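Local coordinates for alkylhydroperoxidase AhpD core: uncharacterized peroxidase-related protein (Ralstonia eutropha, PDB 2PRR) that is of uncharacterized function but belongs to the carboxymuconolactone decarboxylase family and probably acts as an AhpD-like peroxidase, at residues D22-R27 and T44-P49; Q26-V31 and D50-F55; A144-L149 and E157-I162. All blocks are in the same frame, centred on the assembly; numbering follows the deposited sequence.

Interaction 1 of 3, residues D22-R27 and T44-P49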
loop_
_atom_site.group_PDB
_atom_site.type_symbol
_atom_site.label_atom_id
_atom_site.label_comp_id
_atom_site.label_asym_id
_atom_site.label_seq_id
_atom_site.Cartn_x
_atom_site.Cartn_y
_atom_site.Cartn_z
ATOM N N ASP D 22 -28.762 -25.843 -25.786
ATOM C CA ASP D 22 -29.605 -24.939 -26.576
ATOM C C ASP D 22 -29.955 -23.625 -25.874
ATOM O O ASP D 22 -30.129 -22.601 -26.546
ATOM C CB ASP D 22 -30.899 -25.659 -27.012
ATOM C CG ASP D 22 -30.626 -26.956 -27.782
ATOM O OD1 ASP D 22 -29.606 -27.016 -28.520
ATOM O OD2 ASP D 22 -31.433 -27.909 -27.644
ATOM N N ASP D 23 -30.093 -23.665 -24.542
ATOM C CA ASP D 23 -30.403 -22.450 -23.751
ATOM C C ASP D 23 -29.269 -21.418 -23.850
ATOM O O ASP D 23 -29.519 -20.227 -24.061
ATOM C CB ASP D 23 -30.768 -22.762 -22.279
ATOM C CG ASP D 23 -29.674 -23.518 -21.510
ATOM O OD1 ASP D 23 -28.883 -24.255 -22.124
ATOM O OD2 ASP D 23 -29.637 -23.397 -20.262
ATOM N N ILE D 24 -28.038 -21.917 -23.718
ATOM C CA ILE D 24 -26.810 -21.138 -23.856
ATOM C C ILE D 24 -26.678 -20.687 -25.307
ATOM O O ILE D 24 -26.461 -19.503 -25.561
ATOM C CB ILE D 24 -25.569 -21.978 -23.453
ATOM C CG1 ILE D 24 -25.612 -22.253 -21.942
ATOM C CG2 ILE D 24 -24.275 -21.283 -23.891
ATOM C CD1 ILE D 24 -24.516 -23.145 -21.455
ATOM N N ARG D 25 -26.811 -21.617 -26.256
ATOM C CA ARG D 25 -26.759 -21.252 -27.675
ATOM C C ARG D 25 -27.746 -20.131 -28.019
ATOM O O ARG D 25 -27.422 -19.242 -28.812
ATOM C CB ARG D 25 -27.070 -22.440 -28.573
ATOM C CG ARG D 25 -26.048 -23.566 -28.599
ATOM C CD ARG D 25 -26.323 -24.585 -29.735
ATOM N NE ARG D 25 -26.233 -23.950 -31.064
ATOM C CZ ARG D 25 -27.244 -23.402 -31.756
ATOM N NH1 ARG D 25 -28.504 -23.402 -31.306
ATOM N NH2 ARG D 25 -26.985 -22.837 -32.932
ATOM N N GLN D 26 -28.942 -20.173 -27.424
ATOM C CA GLN D 26 -29.989 -19.171 -27.701
ATOM C C GLN D 26 -29.643 -17.792 -27.107
ATOM O O GLN D 26 -29.947 -16.759 -27.706
ATOM C CB GLN D 26 -31.374 -19.676 -27.217
ATOM C CG GLN D 26 -32.562 -18.716 -27.464
ATOM N N ARG D 27 -29.011 -17.770 -25.937
ATOM C CA ARG D 27 -28.608 -16.503 -25.328
ATOM C C ARG D 27 -27.514 -15.861 -26.185
ATOM O O ARG D 27 -27.537 -14.648 -26.420
ATOM C CB ARG D 27 -28.117 -16.709 -23.902
ATOM C CG ARG D 27 -27.645 -15.427 -23.235
ATOM C CD ARG D 27 -26.966 -15.727 -21.930
ATOM N NE ARG D 27 -27.904 -15.964 -20.846
ATOM C CZ ARG D 27 -28.453 -15.006 -20.105
ATOM N NH1 ARG D 27 -28.214 -13.715 -20.346
ATOM N NH2 ARG D 27 -29.265 -15.349 -19.114
ATOM N N THR D 44 -16.206 -17.462 -23.857
ATOM C CA THR D 44 -15.165 -17.946 -22.941
ATOM C C THR D 44 -15.750 -18.636 -21.723
ATOM O O THR D 44 -15.247 -19.685 -21.294
ATOM C CB THR D 44 -14.188 -16.805 -22.510
ATOM O OG1 THR D 44 -14.921 -15.718 -21.926
ATOM C CG2 THR D 44 -13.420 -16.301 -23.710
ATOM N N LEU D 45 -16.811 -18.056 -21.160
ATOM C CA LEU D 45 -17.485 -18.667 -19.998
ATOM C C LEU D 45 -18.297 -19.908 -20.378
ATOM O O LEU D 45 -18.567 -20.744 -19.523
ATOM C CB LEU D 45 -18.354 -17.659 -19.237
ATOM C CG LEU D 45 -17.623 -16.502 -18.535
ATOM C CD1 LEU D 45 -18.650 -15.636 -17.866
ATOM C CD2 LEU D 45 -16.518 -16.926 -17.487
ATOM N N ALA D 46 -18.647 -20.053 -21.662
ATOM C CA ALA D 46 -19.378 -21.240 -22.150
ATOM C C ALA D 46 -18.575 -22.557 -21.965
ATOM O O ALA D 46 -19.123 -23.637 -22.167
ATOM C CB ALA D 46 -19.800 -21.050 -23.610
ATOM N N HIS D 47 -17.279 -22.444 -21.630
ATOM C CA HIS D 47 -16.413 -23.569 -21.254
ATOM C C HIS D 47 -16.935 -24.256 -19.975
ATOM O O HIS D 47 -16.733 -25.445 -19.786
ATOM C CB HIS D 47 -14.968 -23.053 -21.030
ATOM C CG HIS D 47 -14.009 -24.082 -20.506
ATOM N ND1 HIS D 47 -13.548 -25.136 -21.269
ATOM C CD2 HIS D 47 -13.389 -24.189 -19.305
ATOM C CE1 HIS D 47 -12.714 -25.867 -20.549
ATOM N NE2 HIS D 47 -12.593 -25.311 -19.354
ATOM N N ARG D 48 -17.569 -23.495 -19.084
ATOM C CA ARG D 48 -18.185 -24.041 -17.878
ATOM C C ARG D 48 -19.663 -23.620 -17.857
ATOM O O ARG D 48 -20.003 -22.682 -17.134
ATOM C CB ARG D 48 -17.480 -23.518 -16.632
ATOM C CG ARG D 48 -16.004 -23.913 -16.507
ATOM C CD ARG D 48 -15.804 -25.410 -16.414
ATOM N NE ARG D 48 -14.471 -25.734 -15.933
ATOM C CZ ARG D 48 -14.120 -25.725 -14.643
ATOM N NH1 ARG D 48 -15.000 -25.381 -13.717
ATOM N NH2 ARG D 48 -12.880 -26.059 -14.267
ATOM N N PRO D 49 -20.550 -24.315 -18.640
ATOM C CA PRO D 49 -22.006 -24.005 -18.818
ATOM C C PRO D 49 -22.820 -23.661 -17.561
ATOM O O PRO D 49 -23.618 -22.735 -17.579
ATOM C CB PRO D 49 -22.540 -25.272 -19.482
ATOM C CG PRO D 49 -21.433 -25.749 -20.285
ATOM C CD PRO D 49 -20.188 -25.503 -19.436
#
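Ile24 meets Pro49 and Ala46 in a small, purely apolar contact between the start of helix 22-35 and the link from helix 40-45 to helix 49-63. The link contains a type I beta turn, from Leu45 to Arg48. Arg48 then takes the N-cap position before helix 49-63, and Pro49 begins that helix.

Ile24 carries one side of the contact. Its CD1 methyl rests on the proline, 3.5 Å from Pro49 CB and 3.7 Å from Pro49 CA. CG1 lies beside the backbone N, and chi2 (176°) keeps the chain extended, which carries CD1 to the proline. The second branch, CG2, reaches the turn more loosely, with Ala46 CB 4.5 Å away. The isoleucine thus splits its two branches between the turn and the first residue of the next helix.

The polar groups nearby look to other partners. Asp23 pairs with Arg53 of helix 49-63. Arg48 forms salt bridges to Asp161 and Glu157 of the second subunit, where it also makes a cation-pi contact with Trp160.

No hydrogen bond joins the two segments. Their direct contact therefore rests on shape and hydrophobic burial, with Ile24 and Ala46 both buried.

Interaction 2 of 3, residues Q26-V31 and D50-F55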
loop_
_atom_site.group_PDB
_atom_site.type_symbol
_atom_site.label_atom_id
_atom_site.label_comp_id
_atom_site.label_asym_id
_atom_site.label_seq_id
_atom_site.Cartn_x
_atom_site.Cartn_y
_atom_site.Cartn_z
ATOM N N GLN D 26 -28.942 -20.173 -27.424
ATOM C CA GLN D 26 -29.989 -19.171 -27.701
ATOM C C GLN D 26 -29.643 -17.792 -27.107
ATOM O O GLN D 26 -29.947 -16.759 -27.706
ATOM C CB GLN D 26 -31.374 -19.676 -27.217
ATOM C CG GLN D 26 -32.562 -18.716 -27.464
ATOM N N ARG D 27 -29.011 -17.770 -25.937
ATOM C CA ARG D 27 -28.608 -16.503 -25.328
ATOM C C ARG D 27 -27.514 -15.861 -26.185
ATOM O O ARG D 27 -27.537 -14.648 -26.420
ATOM C CB ARG D 27 -28.117 -16.709 -23.902
ATOM C CG ARG D 27 -27.645 -15.427 -23.235
ATOM C CD ARG D 27 -26.966 -15.727 -21.930
ATOM N NE ARG D 27 -27.904 -15.964 -20.846
ATOM C CZ ARG D 27 -28.453 -15.006 -20.105
ATOM N NH1 ARG D 27 -28.214 -13.715 -20.346
ATOM N NH2 ARG D 27 -29.265 -15.349 -19.114
ATOM N N ILE D 28 -26.570 -16.679 -26.648
ATOM C CA ILE D 28 -25.492 -16.222 -27.532
ATOM C C ILE D 28 -26.053 -15.707 -28.867
ATOM O O ILE D 28 -25.607 -14.680 -29.384
ATOM C CB ILE D 28 -24.453 -17.339 -27.789
ATOM C CG1 ILE D 28 -23.716 -17.686 -26.489
ATOM C CG2 ILE D 28 -23.449 -16.924 -28.865
ATOM C CD1 ILE D 28 -22.786 -18.880 -26.613
ATOM N N LEU D 29 -27.022 -16.410 -29.437
ATOM C CA LEU D 29 -27.614 -15.954 -30.704
ATOM C C LEU D 29 -28.415 -14.660 -30.558
ATOM O O LEU D 29 -28.403 -13.813 -31.457
ATOM C CB LEU D 29 -28.461 -17.067 -31.303
ATOM C CG LEU D 29 -27.603 -18.136 -31.978
ATOM C CD1 LEU D 29 -28.378 -19.424 -32.131
ATOM C CD2 LEU D 29 -27.079 -17.648 -33.343
ATOM N N GLU D 30 -29.097 -14.519 -29.423
ATOM C CA GLU D 30 -29.901 -13.328 -29.125
ATOM C C GLU D 30 -29.005 -12.083 -29.024
ATOM O O GLU D 30 -29.373 -11.007 -29.511
ATOM C CB GLU D 30 -30.721 -13.541 -27.838
ATOM C CG GLU D 30 -31.757 -12.443 -27.523
ATOM N N VAL D 31 -27.830 -12.242 -28.393
ATOM C CA VAL D 31 -26.842 -11.149 -28.281
ATOM C C VAL D 31 -26.155 -10.899 -29.609
ATOM O O VAL D 31 -25.822 -9.759 -29.912
ATOM C CB VAL D 31 -25.745 -11.363 -27.165
ATOM C CG1 VAL D 31 -24.870 -12.577 -27.416
ATOM C CG2 VAL D 31 -24.851 -10.126 -27.042
ATOM N N ASP D 50 -22.635 -24.400 -16.482
ATOM C CA ASP D 50 -23.335 -24.086 -15.243
ATOM C C ASP D 50 -22.952 -22.743 -14.642
ATOM O O ASP D 50 -23.781 -22.093 -14.015
ATOM C CB ASP D 50 -23.122 -25.192 -14.196
ATOM C CG ASP D 50 -23.909 -26.471 -14.519
ATOM O OD1 ASP D 50 -24.857 -26.423 -15.352
ATOM O OD2 ASP D 50 -23.579 -27.520 -13.918
ATOM N N GLU D 51 -21.707 -22.327 -14.833
ATOM C CA GLU D 51 -21.228 -21.041 -14.304
ATOM C C GLU D 51 -21.729 -19.942 -15.249
ATOM O O GLU D 51 -22.154 -18.870 -14.842
ATOM C CB GLU D 51 -19.709 -21.077 -14.177
ATOM C CG GLU D 51 -19.236 -22.287 -13.400
ATOM C CD GLU D 51 -17.736 -22.406 -13.303
ATOM O OE1 GLU D 51 -17.042 -21.370 -13.367
ATOM O OE2 GLU D 51 -17.256 -23.556 -13.170
ATOM N N PHE D 52 -21.683 -20.232 -16.530
ATOM C CA PHE D 52 -22.253 -19.361 -17.544
ATOM C C PHE D 52 -23.707 -19.011 -17.194
ATOM O O PHE D 52 -24.094 -17.845 -17.204
ATOM C CB PHE D 52 -22.209 -20.108 -18.890
ATOM C CG PHE D 52 -22.824 -19.374 -20.022
ATOM C CD1 PHE D 52 -24.198 -19.359 -20.191
ATOM C CD2 PHE D 52 -22.038 -18.744 -20.958
ATOM C CE1 PHE D 52 -24.768 -18.700 -21.227
ATOM C CE2 PHE D 52 -22.620 -18.082 -22.008
ATOM C CZ PHE D 52 -23.998 -18.065 -22.139
ATOM N N ARG D 53 -24.515 -20.016 -16.881
ATOM C CA ARG D 53 -25.931 -19.756 -16.591
ATOM C C ARG D 53 -26.089 -18.897 -15.346
ATOM O O ARG D 53 -26.905 -17.966 -15.313
ATOM C CB ARG D 53 -26.729 -21.064 -16.451
ATOM C CG ARG D 53 -26.852 -21.872 -17.748
ATOM C CD ARG D 53 -27.704 -23.122 -17.577
ATOM N NE ARG D 53 -27.618 -24.035 -18.735
ATOM C CZ ARG D 53 -26.915 -25.170 -18.774
ATOM N NH1 ARG D 53 -26.167 -25.578 -17.745
ATOM N NH2 ARG D 53 -26.934 -25.894 -19.884
ATOM N N ALA D 54 -25.302 -19.207 -14.323
ATOM C CA ALA D 54 -25.380 -18.485 -13.061
ATOM C C ALA D 54 -24.827 -17.053 -13.173
ATOM O O ALA D 54 -25.292 -16.134 -12.483
ATOM C CB ALA D 54 -24.653 -19.273 -11.970
ATOM N N PHE D 55 -23.826 -16.869 -14.025
ATOM C CA PHE D 55 -23.214 -15.559 -14.248
ATOM C C PHE D 55 -24.223 -14.643 -14.920
ATOM O O PHE D 55 -24.532 -13.561 -14.416
ATOM C CB PHE D 55 -21.967 -15.722 -15.147
ATOM C CG PHE D 55 -21.172 -14.449 -15.377
ATOM C CD1 PHE D 55 -21.478 -13.596 -16.421
ATOM C CD2 PHE D 55 -20.087 -14.137 -14.562
ATOM C CE1 PHE D 55 -20.753 -12.453 -16.633
ATOM C CE2 PHE D 55 -19.352 -13.004 -14.772
ATOM C CZ PHE D 55 -19.676 -12.158 -15.804
HETATM O O HOH W 1 -28.621 -17.921 -17.188
#
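Phe52 and Arg27 give most of the surface that helices 49-63 and 22-35 bury against each other here, and Ile28 adds a smaller share. This is side-chain packing between the two helices that flank helix 40-45 in the chain. Segment 50-55 lies within the range of the carboxymuconolactone decarboxylase family. The arginine touches the ring with the aliphatic part of its chain. Arg27 CD sits 3.8 Å from both Phe52 CE1 and Phe52 CZ. The two side chains run alongside each other with opposite headings.

Arg27 leaves its helix with CG anti to the backbone N (chi1 178°) and then bends at chi3 (-80°). The bend sets the guanidinium at a steep angle to the ring, the two planes 74° apart. Arg27 NE is still 4.2 Å from Phe52 CE1. Ile28 meets the end of the same ring, with its CG1 4.4 Å from Phe52 CZ.

A water lies between Arg53 O (2.5 Å, short for such a bond) and Arg27 NH2 (3.3 Å, weak), so this bridge is doubtful. Arg27 NH1 forms a salt bridge with Asp60, further along helix 49-63, so the guanidinium is tied to that helix while its methylene chain packs on Phe52. Within helix 49-63, Arg53 NH1 forms a salt bridge with Asp50 OD1, 2.9 Å away, and the carboxylate oxygen lies in the guanidinium plane at its edge.

Phe42 of helix 40-45 packs on both Arg27 and Ile28, while Phe56, one turn further along helix 49-63, meets the Phe52 ring. Phe55 packs on helix 156-179 and on Tyr58 of the second subunit.

Interaction 3 of 3, residues A144-L149 and E157-I162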
loop_
_atom_site.group_PDB
_atom_site.type_symbol
_atom_site.label_atom_id
_atom_site.label_comp_id
_atom_site.label_asym_id
_atom_site.label_seq_id
_atom_site.Cartn_x
_atom_site.Cartn_y
_atom_site.Cartn_z
ATOM N N ALA D 144 -22.049 6.456 7.722
ATOM C CA ALA D 144 -21.704 7.734 7.123
ATOM C C ALA D 144 -21.583 7.597 5.607
ATOM O O ALA D 144 -21.851 8.557 4.878
ATOM C CB ALA D 144 -20.430 8.289 7.726
ATOM N N ASP D 145 -21.226 6.416 5.117
ATOM C CA ASP D 145 -21.128 6.216 3.663
ATOM C C ASP D 145 -22.536 6.208 3.071
ATOM O O ASP D 145 -22.746 6.700 1.963
ATOM C CB ASP D 145 -20.370 4.927 3.309
ATOM C CG ASP D 145 -18.926 4.907 3.870
ATOM O OD1 ASP D 145 -18.205 5.930 3.846
ATOM O OD2 ASP D 145 -18.504 3.839 4.338
ATOM N N PHE D 146 -23.499 5.653 3.801
ATOM C CA PHE D 146 -24.876 5.653 3.323
ATOM C C PHE D 146 -25.446 7.068 3.403
ATOM O O PHE D 146 -26.112 7.493 2.458
ATOM C CB PHE D 146 -25.730 4.626 4.059
ATOM C CG PHE D 146 -25.353 3.192 3.752
ATOM C CD1 PHE D 146 -25.781 2.586 2.577
ATOM C CD2 PHE D 146 -24.558 2.455 4.636
ATOM C CE1 PHE D 146 -25.417 1.268 2.287
ATOM C CE2 PHE D 146 -24.197 1.141 4.348
ATOM C CZ PHE D 146 -24.629 0.550 3.172
ATOM N N GLU D 147 -25.177 7.786 4.505
ATOM C CA GLU D 147 -25.598 9.203 4.675
ATOM C C GLU D 147 -25.134 10.081 3.522
ATOM O O GLU D 147 -25.913 10.864 2.973
ATOM C CB GLU D 147 -25.058 9.820 5.974
ATOM C CG GLU D 147 -25.829 9.434 7.261
ATOM C CD GLU D 147 -25.117 9.842 8.571
ATOM O OE1 GLU D 147 -24.783 11.041 8.720
ATOM O OE2 GLU D 147 -24.917 8.960 9.453
ATOM N N ALA D 148 -23.868 9.939 3.151
ATOM C CA ALA D 148 -23.296 10.714 2.056
ATOM C C ALA D 148 -24.041 10.526 0.751
ATOM O O ALA D 148 -24.234 11.474 0.013
ATOM C CB ALA D 148 -21.834 10.366 1.867
ATOM N N LEU D 149 -24.436 9.300 0.448
ATOM C CA LEU D 149 -25.199 9.043 -0.763
ATOM C C LEU D 149 -26.590 9.665 -0.695
ATOM O O LEU D 149 -27.121 10.158 -1.706
ATOM C CB LEU D 149 -25.313 7.536 -0.994
ATOM C CG LEU D 149 -24.041 6.837 -1.464
ATOM C CD1 LEU D 149 -24.184 5.331 -1.352
ATOM C CD2 LEU D 149 -23.690 7.283 -2.909
ATOM N N GLU D 157 -31.821 1.774 -0.966
ATOM C CA GLU D 157 -32.009 0.751 -1.975
ATOM C C GLU D 157 -31.059 0.988 -3.156
ATOM O O GLU D 157 -30.563 0.022 -3.716
ATOM C CB GLU D 157 -33.478 0.655 -2.410
ATOM C CG GLU D 157 -34.388 0.123 -1.305
ATOM C CD GLU D 157 -33.973 -1.260 -0.825
ATOM O OE1 GLU D 157 -33.921 -2.167 -1.680
ATOM O OE2 GLU D 157 -33.710 -1.438 0.395
ATOM N N ASP D 158 -30.808 2.253 -3.511
ATOM C CA ASP D 158 -29.837 2.614 -4.550
ATOM C C ASP D 158 -28.424 2.223 -4.031
ATOM O O ASP D 158 -27.588 1.697 -4.763
ATOM C CB ASP D 158 -29.850 4.117 -4.850
ATOM C CG ASP D 158 -31.222 4.654 -5.349
ATOM O OD1 ASP D 158 -32.064 3.854 -5.813
ATOM O OD2 ASP D 158 -31.440 5.898 -5.274
ATOM N N ALA D 159 -28.147 2.489 -2.767
ATOM C CA ALA D 159 -26.860 2.104 -2.205
ATOM C C ALA D 159 -26.595 0.597 -2.399
ATOM O O ALA D 159 -25.465 0.208 -2.677
ATOM C CB ALA D 159 -26.770 2.510 -0.724
ATOM N N TRP D 160 -27.629 -0.242 -2.288
ATOM C CA TRP D 160 -27.496 -1.706 -2.478
ATOM C C TRP D 160 -27.213 -2.038 -3.960
ATOM O O TRP D 160 -26.432 -2.949 -4.270
ATOM C CB TRP D 160 -28.773 -2.421 -1.994
ATOM C CG TRP D 160 -28.832 -3.933 -2.145
ATOM C CD1 TRP D 160 -28.762 -4.652 -3.310
ATOM C CD2 TRP D 160 -29.065 -4.908 -1.098
ATOM N NE1 TRP D 160 -28.872 -5.993 -3.042
ATOM C CE2 TRP D 160 -29.081 -6.177 -1.703
ATOM C CE3 TRP D 160 -29.265 -4.826 0.277
ATOM C CZ2 TRP D 160 -29.282 -7.345 -0.980
ATOM C CZ3 TRP D 160 -29.452 -5.992 0.991
ATOM C CH2 TRP D 160 -29.453 -7.226 0.371
ATOM N N ASP D 161 -27.861 -1.317 -4.864
ATOM C CA ASP D 161 -27.651 -1.508 -6.283
ATOM C C ASP D 161 -26.205 -1.223 -6.695
ATOM O O ASP D 161 -25.619 -1.970 -7.479
ATOM C CB ASP D 161 -28.604 -0.620 -7.069
ATOM C CG ASP D 161 -30.064 -1.089 -6.988
ATOM O OD1 ASP D 161 -30.309 -2.219 -6.555
ATOM O OD2 ASP D 161 -30.964 -0.328 -7.387
ATOM N N ILE D 162 -25.648 -0.133 -6.168
ATOM C CA ILE D 162 -24.238 0.255 -6.426
ATOM C C ILE D 162 -23.315 -0.858 -5.978
ATOM O O ILE D 162 -22.541 -1.366 -6.761
ATOM C CB ILE D 162 -23.847 1.579 -5.679
ATOM C CG1 ILE D 162 -24.637 2.761 -6.239
ATOM C CG2 ILE D 162 -22.295 1.859 -5.755
ATOM C CD1 ILE D 162 -24.664 3.976 -5.343
#
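Two consecutive helices, joined by a short loop, pack at a steep angle in this all-helical fold: Phe146 and Leu149 of helix 143-151 meet Ala159 and Ile162 near the start of helix 156-179. The segment axes make an angle of 109° and approach to 10.3 Å. The chain therefore turns sharply between them. The backbones come closest at Phe146 and Ala159, whose CA atoms are 6.9 Å apart.

Ala159 is the central residue on its helix. Its methyl lies at the edge of the Phe146 ring, near the ring plane. Ala159 CB is 3.4 Å from Phe146 CD1 and 3.5 Å from Phe146 CE1, so it meets one side of the ring rim. With CG beside the backbone N (chi1 -68°), the ring extends toward helix 156-179 and presents its CD1-CE1 edge to the methyl.

Leu149 sits one turn later and uses both of its methyl branches. Leu149 CD1 touches Ala159 CB at 3.9 Å. The other branch, CD2, goes to Ile162, with Leu149 CD2 and Ile162 CD1 4.2 Å apart. All four touching residues are buried, and no hydrogen bond crosses between the segments.

Helix 122-137 lies against Leu149 and Ile162, with Phe130 touching both. The second subunit covers another part: its Arg11 makes a cation-pi contact with Phe146, its Tyr12 packs on Phe146 and Ala159, and its Glu51 takes a hydrogen bond from Trp160 NE1. The contact thus joins helices 143-151, 156-179 and 122-137 at a subunit interface.

From the N terminus, helix 22-35 opens both interaction 1 and interaction 2, which share Gln26 and Arg27. Interaction 1 closes its loop at the link after helix 40-45, and interaction 2 closes just beyond, in helix 49-63. The two loops, 22-49 and 26-55, overlap in stagger rather than nest. Together they tie three consecutive helices into one unit, and Ile24 packs on Phe52 between them. Interaction 3 is separate and later, closing a short loop between helices 143-151 and 156-179. Its centre is about 34 Å from that of interaction 1, on the opposite side of the chain's centre. All three reach the second subunit. His47, in interaction 1, hydrogen-bonds Glu157 of the other copy, in the segment of interaction 3.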